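Local coordinates for protein phosphodiesterase (Pseudomonas aeruginosa, PDB 4G76) that is a colicin M-type bacteriocin phosphodiesterase that binds metal and probably cleaves lipid-linked peptidoglycan precursors, as colicin M does, at residues A[239-244]-A[275-280]; A[190-195]-A[216-221]; A[10-15]-A[105-110]; A[180-185]-A[222-227]. All coordinates share one frame; numbering follows the deposited sequence.

Contact 1 (A[239-244]-A[275-280]); sequences YDDLYD and YPIGIP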
loop_
_atom_site.group_PDB
_atom_site.type_symbol
_atom_site.label_atom_id
_atom_site.label_comp_id
_atom_site.label_asym_id
_atom_site.label_seq_id
_atom_site.Cartn_x
_atom_site.Cartn_y
_atom_site.Cartn_z
ATOM N N TYR A 239 16.738 0.838 3.603
ATOM C CA TYR A 239 16.561 1.639 4.806
ATOM C C TYR A 239 15.096 2.025 4.968
ATOM O O TYR A 239 14.352 2.091 3.989
ATOM C CB TYR A 239 17.395 2.916 4.725
ATOM C CG TYR A 239 18.888 2.706 4.603
ATOM C CD1 TYR A 239 19.704 2.687 5.735
ATOM C CD2 TYR A 239 19.488 2.559 3.360
ATOM C CE1 TYR A 239 21.071 2.509 5.626
ATOM C CE2 TYR A 239 20.858 2.382 3.241
ATOM C CZ TYR A 239 21.643 2.358 4.376
ATOM O OH TYR A 239 23.003 2.181 4.256
ATOM N N ASP A 240 14.686 2.306 6.200
ATOM C CA ASP A 240 13.304 2.697 6.468
ATOM C C ASP A 240 12.840 3.874 5.606
ATOM O O ASP A 240 13.610 4.781 5.288
ATOM C CB ASP A 240 13.110 3.044 7.941
ATOM C CG ASP A 240 13.459 1.891 8.865
ATOM O OD1 ASP A 240 13.759 0.794 8.355
ATOM O OD2 ASP A 240 13.432 2.081 10.105
ATOM N N ASP A 241 11.572 3.839 5.225
ATOM C CA ASP A 241 10.943 4.964 4.564
ATOM C C ASP A 241 10.095 5.700 5.591
ATOM O O ASP A 241 9.679 5.124 6.596
ATOM C CB ASP A 241 10.064 4.480 3.409
ATOM C CG ASP A 241 9.307 5.615 2.734
ATOM O OD1 ASP A 241 9.954 6.452 2.062
ATOM O OD2 ASP A 241 8.058 5.660 2.870
ATOM N N LEU A 242 9.841 6.977 5.351
ATOM C CA LEU A 242 8.899 7.686 6.197
ATOM C C LEU A 242 7.625 7.922 5.407
ATOM O O LEU A 242 7.645 8.616 4.394
ATOM C CB LEU A 242 9.476 9.019 6.667
ATOM C CG LEU A 242 8.570 9.755 7.653
ATOM C CD1 LEU A 242 8.595 9.065 9.006
ATOM C CD2 LEU A 242 8.985 11.206 7.787
ATOM N N TYR A 243 6.518 7.330 5.844
ATOM C CA TYR A 243 5.259 7.589 5.164
ATOM C C TYR A 243 4.737 8.958 5.595
ATOM O O TYR A 243 4.413 9.172 6.765
ATOM C CB TYR A 243 4.223 6.486 5.418
ATOM C CG TYR A 243 3.015 6.612 4.507
ATOM C CD1 TYR A 243 2.892 5.825 3.364
ATOM C CD2 TYR A 243 2.017 7.544 4.773
ATOM C CE1 TYR A 243 1.799 5.953 2.516
ATOM C CE2 TYR A 243 0.919 7.676 3.940
ATOM C CZ TYR A 243 0.814 6.880 2.814
ATOM O OH TYR A 243 -0.274 7.026 1.987
ATOM N N ASP A 244 4.671 9.883 4.643
ATOM C CA ASP A 244 4.250 11.251 4.926
ATOM C C ASP A 244 3.309 11.769 3.847
ATOM O O ASP A 244 3.294 12.968 3.554
ATOM C CB ASP A 244 5.466 12.172 5.022
ATOM C CG ASP A 244 6.383 12.059 3.810
ATOM O OD1 ASP A 244 6.035 11.340 2.846
ATOM O OD2 ASP A 244 7.456 12.693 3.822
ATOM N N TYR A 275 4.613 8.252 9.723
ATOM C CA TYR A 275 5.144 7.148 10.506
ATOM C C TYR A 275 6.199 6.425 9.684
ATOM O O TYR A 275 6.245 6.576 8.463
ATOM C CB TYR A 275 4.032 6.180 10.928
ATOM C CG TYR A 275 3.369 5.512 9.747
ATOM C CD1 TYR A 275 3.785 4.263 9.305
ATOM C CD2 TYR A 275 2.358 6.151 9.050
ATOM C CE1 TYR A 275 3.191 3.658 8.215
ATOM C CE2 TYR A 275 1.760 5.562 7.953
ATOM C CZ TYR A 275 2.178 4.317 7.542
ATOM O OH TYR A 275 1.574 3.734 6.462
ATOM N N PRO A 276 7.061 5.646 10.354
ATOM C CA PRO A 276 8.135 4.912 9.668
ATOM C C PRO A 276 7.678 3.569 9.097
ATOM O O PRO A 276 6.886 2.845 9.711
ATOM C CB PRO A 276 9.156 4.670 10.783
ATOM C CG PRO A 276 8.331 4.613 12.040
ATOM C CD PRO A 276 7.145 5.524 11.824
ATOM N N ILE A 277 8.176 3.243 7.913
ATOM C CA ILE A 277 7.932 1.938 7.331
ATOM C C ILE A 277 9.244 1.200 7.187
ATOM O O ILE A 277 10.091 1.575 6.371
ATOM C CB ILE A 277 7.262 2.033 5.962
ATOM C CG1 ILE A 277 5.860 2.637 6.103
ATOM C CG2 ILE A 277 7.180 0.650 5.328
ATOM C CD1 ILE A 277 5.167 2.888 4.778
ATOM N N GLY A 278 9.423 0.169 8.002
ATOM C CA GLY A 278 10.600 -0.670 7.904
ATOM C C GLY A 278 10.528 -1.506 6.645
ATOM O O GLY A 278 9.449 -1.916 6.212
ATOM N N ILE A 279 11.681 -1.751 6.041
ATOM C CA ILE A 279 11.746 -2.588 4.848
ATOM C C ILE A 279 12.773 -3.676 5.095
ATOM O O ILE A 279 13.895 -3.617 4.580
ATOM C CB ILE A 279 12.111 -1.766 3.613
ATOM C CG1 ILE A 279 11.124 -0.607 3.457
ATOM C CG2 ILE A 279 12.103 -2.639 2.368
ATOM C CD1 ILE A 279 11.402 0.272 2.260
ATOM N N PRO A 280 12.385 -4.676 5.900
ATOM C CA PRO A 280 13.280 -5.710 6.421
ATOM C C PRO A 280 13.662 -6.707 5.345
ATOM O O PRO A 280 12.980 -6.811 4.321
ATOM C CB PRO A 280 12.424 -6.420 7.480
ATOM C CG PRO A 280 11.127 -5.672 7.545
ATOM C CD PRO A 280 10.985 -4.940 6.266
HETATM O O HOH W 1 14.694 -1.681 6.907
#
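Asp241 and Tyr243 pair with Ile277 and Tyr275 through four backbone hydrogen bonds, which join the end of strand 229-243 to strand 275-278 in antiparallel fashion. Both pairs are of the hydrogen-bonded type. The first is closed by Asp241 N to Ile277 O (2.9 Å) and by the nearly straight return bond from Ile277 N to Asp241 O (2.7 Å, 177° at the hydrogen). The second joins Tyr243 N to Tyr275 O and Tyr275 N to Tyr243 O. Between them Leu242 and Pro276 form a non-hydrogen-bonded pair.

Apolar packing gathers on the face carrying Tyr243, Tyr275 and Ile277. The two tyrosine side chains run side by side in the same direction. Their planes are 19° from parallel, but the lateral offset, with centroids 5.4 Å apart, leaves little face-to-face overlap. What lies over the Tyr275 ring is instead Tyr243 CB, 3.9 Å from its centroid in a CH-pi contact, while Tyr275 OH sits over one face of the Tyr243 ring. Ile277 CD1 approaches Tyr243 CB to 3.8 Å. Helix 143-153 packs on the two tyrosines, and its Ala147 O receives the Tyr275 hydroxyl.

At the other end a water bridges the segments: it donates to Asp240 OD1 (3.0 Å) and accepts from Ile279 N (3.1 Å).

Asp241 is a magnesium ligand together with Val211 and Glu213. Its N and O are both bonded to Ile277, so the pairing with strand 275-278 probably helps to set the place from which its carboxylate reaches the magnesium.

Contact 2 (A[190-195]-A[216-221]); sequences TTVDFN and LRIVGI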
loop_
_atom_site.group_PDB
_atom_site.type_symbol
_atom_site.label_atom_id
_atom_site.label_comp_id
_atom_site.label_asym_id
_atom_site.label_seq_id
_atom_site.Cartn_x
_atom_site.Cartn_y
_atom_site.Cartn_z
ATOM N N THR A 190 37.335 -7.768 -2.936
ATOM C CA THR A 190 36.951 -6.458 -2.413
ATOM C C THR A 190 35.569 -6.475 -1.763
ATOM O O THR A 190 34.634 -7.100 -2.268
ATOM C CB THR A 190 36.968 -5.361 -3.517
ATOM O OG1 THR A 190 38.280 -5.257 -4.083
ATOM C CG2 THR A 190 36.579 -4.008 -2.939
ATOM N N THR A 191 35.445 -5.774 -0.644
ATOM C CA THR A 191 34.164 -5.590 0.019
ATOM C C THR A 191 33.432 -4.410 -0.596
ATOM O O THR A 191 33.992 -3.324 -0.736
ATOM C CB THR A 191 34.355 -5.328 1.513
ATOM O OG1 THR A 191 35.040 -6.443 2.097
ATOM C CG2 THR A 191 33.006 -5.136 2.198
ATOM N N VAL A 192 32.181 -4.635 -0.971
ATOM C CA VAL A 192 31.389 -3.616 -1.637
ATOM C C VAL A 192 30.309 -3.133 -0.680
ATOM O O VAL A 192 29.713 -3.932 0.045
ATOM C CB VAL A 192 30.722 -4.183 -2.901
ATOM C CG1 VAL A 192 29.788 -3.153 -3.525
ATOM C CG2 VAL A 192 31.776 -4.651 -3.896
ATOM N N ASP A 193 30.056 -1.829 -0.669
ATOM C CA ASP A 193 29.049 -1.285 0.239
ATOM C C ASP A 193 28.695 0.142 -0.146
ATOM O O ASP A 193 29.452 1.078 0.113
ATOM C CB ASP A 193 29.552 -1.341 1.691
ATOM C CG ASP A 193 28.423 -1.260 2.711
ATOM O OD1 ASP A 193 27.317 -0.825 2.342
ATOM O OD2 ASP A 193 28.641 -1.626 3.886
ATOM N N PHE A 194 27.543 0.318 -0.776
ATOM C CA PHE A 194 27.122 1.661 -1.139
ATOM C C PHE A 194 25.614 1.780 -1.129
ATOM O O PHE A 194 24.901 0.784 -1.056
ATOM C CB PHE A 194 27.692 2.058 -2.502
ATOM C CG PHE A 194 27.184 1.221 -3.638
ATOM C CD1 PHE A 194 26.004 1.552 -4.286
ATOM C CD2 PHE A 194 27.892 0.106 -4.067
ATOM C CE1 PHE A 194 25.530 0.776 -5.350
ATOM C CE2 PHE A 194 27.426 -0.677 -5.125
ATOM C CZ PHE A 194 26.240 -0.340 -5.766
ATOM N N ASN A 195 25.135 3.012 -1.215
ATOM C CA ASN A 195 23.709 3.292 -1.126
ATOM C C ASN A 195 23.207 3.924 -2.407
ATOM O O ASN A 195 23.888 4.763 -2.987
ATOM C CB ASN A 195 23.454 4.215 0.061
ATOM C CG ASN A 195 23.937 3.614 1.355
ATOM O OD1 ASN A 195 23.699 2.436 1.621
ATOM N ND2 ASN A 195 24.639 4.401 2.157
ATOM N N LEU A 216 18.370 2.015 -1.254
ATOM C CA LEU A 216 18.834 0.642 -1.159
ATOM C C LEU A 216 20.280 0.608 -0.693
ATOM O O LEU A 216 21.022 1.575 -0.855
ATOM C CB LEU A 216 18.710 -0.059 -2.509
ATOM C CG LEU A 216 17.327 -0.097 -3.156
ATOM C CD1 LEU A 216 17.423 -0.817 -4.497
ATOM C CD2 LEU A 216 16.317 -0.772 -2.239
ATOM N N ARG A 217 20.674 -0.514 -0.109
ATOM C CA ARG A 217 22.045 -0.708 0.288
ATOM C C ARG A 217 22.571 -1.962 -0.392
ATOM O O ARG A 217 22.114 -3.073 -0.116
ATOM C CB ARG A 217 22.139 -0.829 1.807
ATOM C CG ARG A 217 23.554 -0.847 2.367
ATOM C CD ARG A 217 23.507 -1.321 3.805
ATOM N NE ARG A 217 24.830 -1.525 4.379
ATOM C CZ ARG A 217 25.116 -2.478 5.263
ATOM N NH1 ARG A 217 24.173 -3.329 5.659
ATOM N NH2 ARG A 217 26.351 -2.594 5.739
ATOM N N ILE A 218 23.517 -1.772 -1.304
ATOM C CA ILE A 218 24.165 -2.885 -1.976
ATOM C C ILE A 218 25.419 -3.280 -1.207
ATOM O O ILE A 218 26.335 -2.479 -1.027
ATOM C CB ILE A 218 24.518 -2.550 -3.432
ATOM C CG1 ILE A 218 23.286 -2.686 -4.330
ATOM C CG2 ILE A 218 25.591 -3.493 -3.946
ATOM C CD1 ILE A 218 22.110 -1.841 -3.922
ATOM N N VAL A 219 25.453 -4.523 -0.746
ATOM C CA VAL A 219 26.547 -4.977 0.093
ATOM C C VAL A 219 26.923 -6.424 -0.234
ATOM O O VAL A 219 26.051 -7.286 -0.382
ATOM C CB VAL A 219 26.202 -4.813 1.601
ATOM C CG1 VAL A 219 24.867 -5.449 1.912
ATOM C CG2 VAL A 219 27.296 -5.409 2.474
ATOM N N GLY A 220 28.223 -6.682 -0.366
ATOM C CA GLY A 220 28.702 -8.019 -0.659
ATOM C C GLY A 220 30.184 -8.051 -0.964
ATOM O O GLY A 220 30.917 -7.113 -0.653
ATOM N N ILE A 221 30.624 -9.137 -1.587
ATOM C CA ILE A 221 32.019 -9.301 -1.939
ATOM C C ILE A 221 32.187 -9.322 -3.452
ATOM O O ILE A 221 31.484 -10.049 -4.152
ATOM C CB ILE A 221 32.600 -10.592 -1.310
ATOM C CG1 ILE A 221 32.537 -10.501 0.214
ATOM C CG2 ILE A 221 34.039 -10.826 -1.768
ATOM C CD1 ILE A 221 33.005 -11.752 0.921
#
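Thr191 to Asn195 run antiparallel to Arg217 to Ile221, their short strand axes 4.6 Å apart and 178° from one another, with hydrogen-bonded pairs at Val192-Gly220 and Phe194-Ile218. The straightest of the four backbone bonds is Val192 N to Gly220 O, at 2.8 Å. Asp193 CA lies 3.2 Å from Ile218 O, and similar CA-H...O contacts occur at the pairs between.

On the face shared by Asp193 and Arg217, a salt bridge links neighbouring strands. Arg217 extends from CG to NE and offers its guanidinium side-on: NE reaches Asp193 OD1 at 3.3 Å, and NH2 reaches Asp193 OD2 at 3.1 Å. Both oxygens are met on their syn sides, but the carboxylate and guanidinium planes are turned 47° apart, so each donor meets its oxygen somewhat out of plane. Val219 CG1, from the same strand as the arginine, stands over one guanidinium face near its rim.

These strands, 188-199 and 213-224, form part of the antiparallel portion of the mixed sheet in the colicin M family region; strand 229-243 pairs with the far edge of 213-224, bonding to Arg217, Val219 and Ile221.

The opposite face is apolar. Phe194 places its CG between the backbone N and the carbonyl carbon (chi1 64°), which lays the ring alongside Ile218. Ile218 CB stands over the ring 3.9 Å from its centroid, a CH-pi contact displaced toward the rim, and Ile218 CG2 meets Phe194 CE2 at 3.6 Å. Val192 CG1 touches the same methyl, Ile218 CG2, more loosely at 4.2 Å. Helix 176-184 covers this face, with Gln177 and Phe178 against Phe194 and Val181 against Val192.

Contact 3 (A[10-15]-A[105-110]); sequences IVAGQG and DRITAM
Ile10 supplies most of the closer packing here, its side chain lying against Arg106 and Ile107 at the start of helix 106-113. Its CG1 falls between the backbone N and the carbonyl carbon (chi1 67°), and the extended branch carries CD1 inward to 4.1 Å from both Ile107 CD1 and Arg106 CD. The other branch, CG2, lies over one face of the Arg106 guanidinium, 4.1 Å from NH1. The side chains of Ile10 and Arg106 run antiparallel alongside one another, so the isoleucine meets both the methylenes and the planar end of the arginine.

Beyond Ile10 the contact thins. Ala12 CB comes to 4.3 Å from Ile107 CD1, Val11 adds little more than its carbonyl oxygen near that methyl, and the CB of the exposed Val11 points away from the helix. The chain then leaves the helix altogether.

The helix start itself is well defined. Asp105 is its N-cap, accepting from Thr108 N at OD2 (2.8 Å, 176° at the hydrogen), with the donor above the carboxylate plane; Thr108 OG1 donates to the other oxygen, OD1.

The polar needs of Arg106 are met elsewhere: NE forms a salt bridge with Asp4, NH2 bonds to Thr8 O and NH1 to Val50 O. These bonds tie the helix to the N-terminal stretch and to the residue just after helix 34-49.

Between the two segments, therefore, the contact is apolar and fairly loose, which implies that the guanidinium overlain by Ile10 CG2 is held chiefly by its bonds to Asp4, Thr8 and Val50.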
loop_
_atom_site.group_PDB
_atom_site.type_symbol
_atom_site.label_atom_id
_atom_site.label_comp_id
_atom_site.label_asym_id
_atom_site.label_seq_id
_atom_site.Cartn_x
_atom_site.Cartn_y
_atom_site.Cartn_z
ATOM N N ILE A 10 -8.746 -9.224 -11.158
ATOM C CA ILE A 10 -9.764 -10.258 -11.014
ATOM C C ILE A 10 -11.128 -9.726 -11.411
ATOM O O ILE A 10 -11.330 -8.513 -11.526
ATOM C CB ILE A 10 -9.842 -10.858 -9.594
ATOM C CG1 ILE A 10 -10.329 -9.813 -8.592
ATOM C CG2 ILE A 10 -8.494 -11.428 -9.166
ATOM C CD1 ILE A 10 -10.479 -10.373 -7.182
ATOM N N VAL A 11 -12.048 -10.658 -11.638
ATOM C CA VAL A 11 -13.439 -10.349 -11.924
ATOM C C VAL A 11 -14.222 -10.339 -10.612
ATOM O O VAL A 11 -14.133 -11.278 -9.814
ATOM C CB VAL A 11 -14.035 -11.411 -12.851
ATOM C CG1 VAL A 11 -15.412 -10.992 -13.331
ATOM C CG2 VAL A 11 -13.101 -11.661 -14.019
ATOM N N ALA A 12 -14.980 -9.275 -10.378
ATOM C CA ALA A 12 -15.746 -9.162 -9.142
ATOM C C ALA A 12 -16.983 -8.314 -9.325
ATOM O O ALA A 12 -16.970 -7.315 -10.048
ATOM C CB ALA A 12 -14.889 -8.585 -8.034
ATOM N N GLY A 13 -18.052 -8.722 -8.657
ATOM C CA GLY A 13 -19.282 -7.960 -8.643
ATOM C C GLY A 13 -19.751 -7.713 -7.223
ATOM O O GLY A 13 -19.299 -8.369 -6.279
ATOM N N GLN A 14 -20.667 -6.763 -7.077
ATOM C CA GLN A 14 -21.225 -6.443 -5.776
ATOM C C GLN A 14 -21.575 -7.690 -4.984
ATOM O O GLN A 14 -21.322 -7.754 -3.781
ATOM C CB GLN A 14 -22.452 -5.557 -5.938
ATOM C CG GLN A 14 -22.109 -4.151 -6.370
ATOM C CD GLN A 14 -23.293 -3.445 -6.974
ATOM O OE1 GLN A 14 -23.750 -3.805 -8.061
ATOM N NE2 GLN A 14 -23.808 -2.434 -6.274
ATOM N N GLY A 15 -22.135 -8.689 -5.665
ATOM C CA GLY A 15 -22.608 -9.898 -5.004
ATOM C C GLY A 15 -21.517 -10.750 -4.376
ATOM O O GLY A 15 -21.796 -11.654 -3.582
ATOM N N ASP A 105 -7.329 -14.773 -0.147
ATOM C CA ASP A 105 -7.526 -14.183 -1.472
ATOM C C ASP A 105 -8.234 -12.843 -1.289
ATOM O O ASP A 105 -8.770 -12.567 -0.207
ATOM C CB ASP A 105 -8.313 -15.118 -2.407
ATOM C CG ASP A 105 -9.807 -15.198 -2.064
ATOM O OD1 ASP A 105 -10.287 -16.308 -1.743
ATOM O OD2 ASP A 105 -10.506 -14.159 -2.128
ATOM N N ARG A 106 -8.236 -12.014 -2.331
ATOM C CA ARG A 106 -8.720 -10.635 -2.203
ATOM C C ARG A 106 -10.136 -10.495 -1.651
ATOM O O ARG A 106 -10.367 -9.807 -0.649
ATOM C CB ARG A 106 -8.608 -9.890 -3.532
ATOM C CG ARG A 106 -7.185 -9.578 -3.924
ATOM C CD ARG A 106 -7.145 -8.894 -5.268
ATOM N NE ARG A 106 -5.871 -9.108 -5.931
ATOM C CZ ARG A 106 -5.599 -8.729 -7.173
ATOM N NH1 ARG A 106 -6.525 -8.112 -7.908
ATOM N NH2 ARG A 106 -4.393 -8.978 -7.682
ATOM N N ILE A 107 -11.084 -11.138 -2.312
ATOM C CA ILE A 107 -12.472 -11.085 -1.885
ATOM C C ILE A 107 -12.643 -11.639 -0.468
ATOM O O ILE A 107 -13.305 -11.022 0.372
ATOM C CB ILE A 107 -13.365 -11.824 -2.897
ATOM C CG1 ILE A 107 -13.370 -11.051 -4.221
ATOM C CG2 ILE A 107 -14.777 -12.027 -2.337
ATOM C CD1 ILE A 107 -13.887 -11.843 -5.404
ATOM N N THR A 108 -12.028 -12.786 -0.194
ATOM C CA THR A 108 -12.088 -13.378 1.140
ATOM C C THR A 108 -11.553 -12.401 2.180
ATOM O O THR A 108 -12.163 -12.203 3.237
ATOM C CB THR A 108 -11.277 -14.689 1.228
ATOM O OG1 THR A 108 -11.712 -15.587 0.204
ATOM C CG2 THR A 108 -11.467 -15.359 2.585
ATOM N N ALA A 109 -10.416 -11.785 1.871
ATOM C CA ALA A 109 -9.801 -10.831 2.785
ATOM C C ALA A 109 -10.751 -9.697 3.126
ATOM O O ALA A 109 -10.844 -9.286 4.282
ATOM C CB ALA A 109 -8.521 -10.275 2.195
HETATM N N MSE A 110 -11.449 -9.179 2.118
HETATM C CA MSE A 110 -12.353 -8.062 2.358
HETATM C C MSE A 110 -13.564 -8.511 3.173
HETATM O O MSE A 110 -13.964 -7.844 4.125
HETATM C CB MSE A 110 -12.805 -7.405 1.054
HETATM C CG MSE A 110 -13.711 -6.204 1.289
HETATM SE SE MSE A 110 -12.866 -4.798 2.388
HETATM C CE MSE A 110 -12.157 -3.667 0.945
#

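Contact 4 (A[180-185]-A[222-227]); sequences GVLTSS and LVKSTS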
loop_
_atom_site.group_PDB
_atom_site.type_symbol
_atom_site.label_atom_id
_atom_site.label_comp_id
_atom_site.label_asym_id
_atom_site.label_seq_id
_atom_site.Cartn_x
_atom_site.Cartn_y
_atom_site.Cartn_z
ATOM N N GLY A 180 30.938 1.908 -11.445
ATOM C CA GLY A 180 32.098 2.616 -10.939
ATOM C C GLY A 180 32.992 1.681 -10.141
ATOM O O GLY A 180 34.176 1.512 -10.446
ATOM N N VAL A 181 32.408 1.064 -9.121
ATOM C CA VAL A 181 33.111 0.104 -8.282
ATOM C C VAL A 181 33.795 -0.985 -9.104
ATOM O O VAL A 181 34.939 -1.342 -8.837
ATOM C CB VAL A 181 32.138 -0.553 -7.279
ATOM C CG1 VAL A 181 32.807 -1.716 -6.567
ATOM C CG2 VAL A 181 31.623 0.483 -6.283
ATOM N N LEU A 182 33.096 -1.501 -10.111
ATOM C CA LEU A 182 33.639 -2.570 -10.940
ATOM C C LEU A 182 34.901 -2.152 -11.692
ATOM O O LEU A 182 35.852 -2.927 -11.813
ATOM C CB LEU A 182 32.582 -3.072 -11.933
ATOM C CG LEU A 182 32.886 -4.414 -12.610
ATOM C CD1 LEU A 182 33.382 -5.441 -11.601
ATOM C CD2 LEU A 182 31.670 -4.950 -13.357
ATOM N N THR A 183 34.909 -0.924 -12.197
ATOM C CA THR A 183 36.009 -0.460 -13.032
ATOM C C THR A 183 37.172 0.082 -12.213
ATOM O O THR A 183 38.324 0.029 -12.652
ATOM C CB THR A 183 35.545 0.619 -14.019
ATOM O OG1 THR A 183 35.111 1.771 -13.290
ATOM C CG2 THR A 183 34.396 0.101 -14.861
ATOM N N SER A 184 36.866 0.584 -11.019
ATOM C CA SER A 184 37.866 1.238 -10.178
ATOM C C SER A 184 38.341 0.393 -8.995
ATOM O O SER A 184 39.286 0.766 -8.303
ATOM C CB SER A 184 37.323 2.562 -9.651
ATOM O OG SER A 184 36.357 2.330 -8.641
ATOM N N SER A 185 37.681 -0.732 -8.741
ATOM C CA SER A 185 38.119 -1.616 -7.662
ATOM C C SER A 185 39.386 -2.373 -8.051
ATOM O O SER A 185 39.604 -2.673 -9.227
ATOM C CB SER A 185 37.014 -2.594 -7.265
ATOM O OG SER A 185 36.021 -1.944 -6.486
ATOM N N LEU A 222 33.121 -8.515 -3.949
ATOM C CA LEU A 222 33.432 -8.474 -5.375
ATOM C C LEU A 222 34.813 -9.060 -5.635
ATOM O O LEU A 222 35.775 -8.721 -4.946
ATOM C CB LEU A 222 33.380 -7.035 -5.892
ATOM C CG LEU A 222 34.097 -6.748 -7.216
ATOM C CD1 LEU A 222 33.430 -7.479 -8.390
ATOM C CD2 LEU A 222 34.154 -5.255 -7.478
ATOM N N VAL A 223 34.916 -9.934 -6.632
ATOM C CA VAL A 223 36.213 -10.475 -7.030
ATOM C C VAL A 223 36.517 -10.147 -8.481
ATOM O O VAL A 223 35.701 -10.406 -9.362
ATOM C CB VAL A 223 36.276 -12.006 -6.877
ATOM C CG1 VAL A 223 37.590 -12.537 -7.441
ATOM C CG2 VAL A 223 36.109 -12.410 -5.419
ATOM N N LYS A 224 37.693 -9.584 -8.731
ATOM C CA LYS A 224 38.147 -9.356 -10.100
ATOM C C LYS A 224 39.387 -10.198 -10.367
ATOM O O LYS A 224 40.356 -10.127 -9.621
ATOM C CB LYS A 224 38.454 -7.874 -10.329
ATOM C CG LYS A 224 37.237 -6.965 -10.261
ATOM C CD LYS A 224 37.623 -5.483 -10.222
ATOM C CE LYS A 224 38.377 -5.061 -11.478
ATOM N NZ LYS A 224 38.434 -3.572 -11.601
ATOM N N SER A 225 39.356 -11.003 -11.421
ATOM C CA SER A 225 40.500 -11.846 -11.758
ATOM C C SER A 225 41.290 -11.205 -12.885
ATOM O O SER A 225 40.731 -10.462 -13.689
ATOM C CB SER A 225 40.023 -13.232 -12.183
ATOM O OG SER A 225 39.069 -13.713 -11.257
ATOM N N THR A 226 42.588 -11.486 -12.952
ATOM C CA THR A 226 43.436 -10.854 -13.958
ATOM C C THR A 226 43.027 -11.283 -15.363
ATOM O O THR A 226 43.465 -10.700 -16.357
ATOM C CB THR A 226 44.916 -11.180 -13.743
ATOM O OG1 THR A 226 45.164 -12.543 -14.106
ATOM C CG2 THR A 226 45.312 -10.947 -12.283
ATOM N N SER A 227 42.180 -12.304 -15.436
ATOM C CA SER A 227 41.665 -12.779 -16.707
ATOM C C SER A 227 40.585 -11.839 -17.231
ATOM O O SER A 227 40.226 -11.890 -18.403
ATOM C CB SER A 227 41.087 -14.189 -16.553
ATOM O OG SER A 227 39.901 -14.172 -15.770
#
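The C-terminal turn of helix 176-184 packs here against the end of strand 213-224, one layer over the other in the colicin M family domain. Lys224 makes the polar link. Its chain bends at chi3 (62°), bringing NZ to Leu182 O at 2.7 Å and to Ser185 O at 2.8 Å. Both carbonyls belong to the last turn of the helix or to the residue just after it, and NZ stands 21° out of each carbonyl plane. One ammonium group thus bonds two carbonyls at the C-terminal end of the helix, where its positive charge is probably favourable to the helix dipole.

Leu222, two residues earlier on the same face of the strand, makes the apolar part. Its CD1 meets Leu182 CD1 at 3.8 Å, the two leucines crossing at about a right angle. The other methyl, CD2, fits against Val181 CG1 and Ser185 CB, each at 3.9 Å. Trp230 and Phe232 of strand 229-243 extend this apolar patch.

Within the helix end, Gly180 O accepts from Ser184 N and from the hydroxyls of Thr183 and Ser184. A helix packed on the apolar face of a sheet, its segment 180-184 at 37° to strand segment 222-224, is typical of a two-layer alpha/beta arrangement.

Contacts 1, 2 and 4 belong to the sheet of the colicin M region, whereas contact 3 lies among helices on the opposite side of the chain's centre, its centre about 51 Å from that of contact 4. Contacts 2 and 4 share strand 213-224, their centres about 13 Å apart; Val192 CG2 packs on Leu222 CB (3.5 Å) beneath helix 176-184. Contact 2 reaches contact 1 through Tyr239, whose OH probably bonds to the side chain of Asn195 and lies 3.6 Å from Arg217 CD. Contact 1 supplies Asp241 to the magnesium site; Leu216 of contact 2 is about 9 Å, side chain to side chain, from Val211 and Glu213. Contacts 3 and 4 lie away from it.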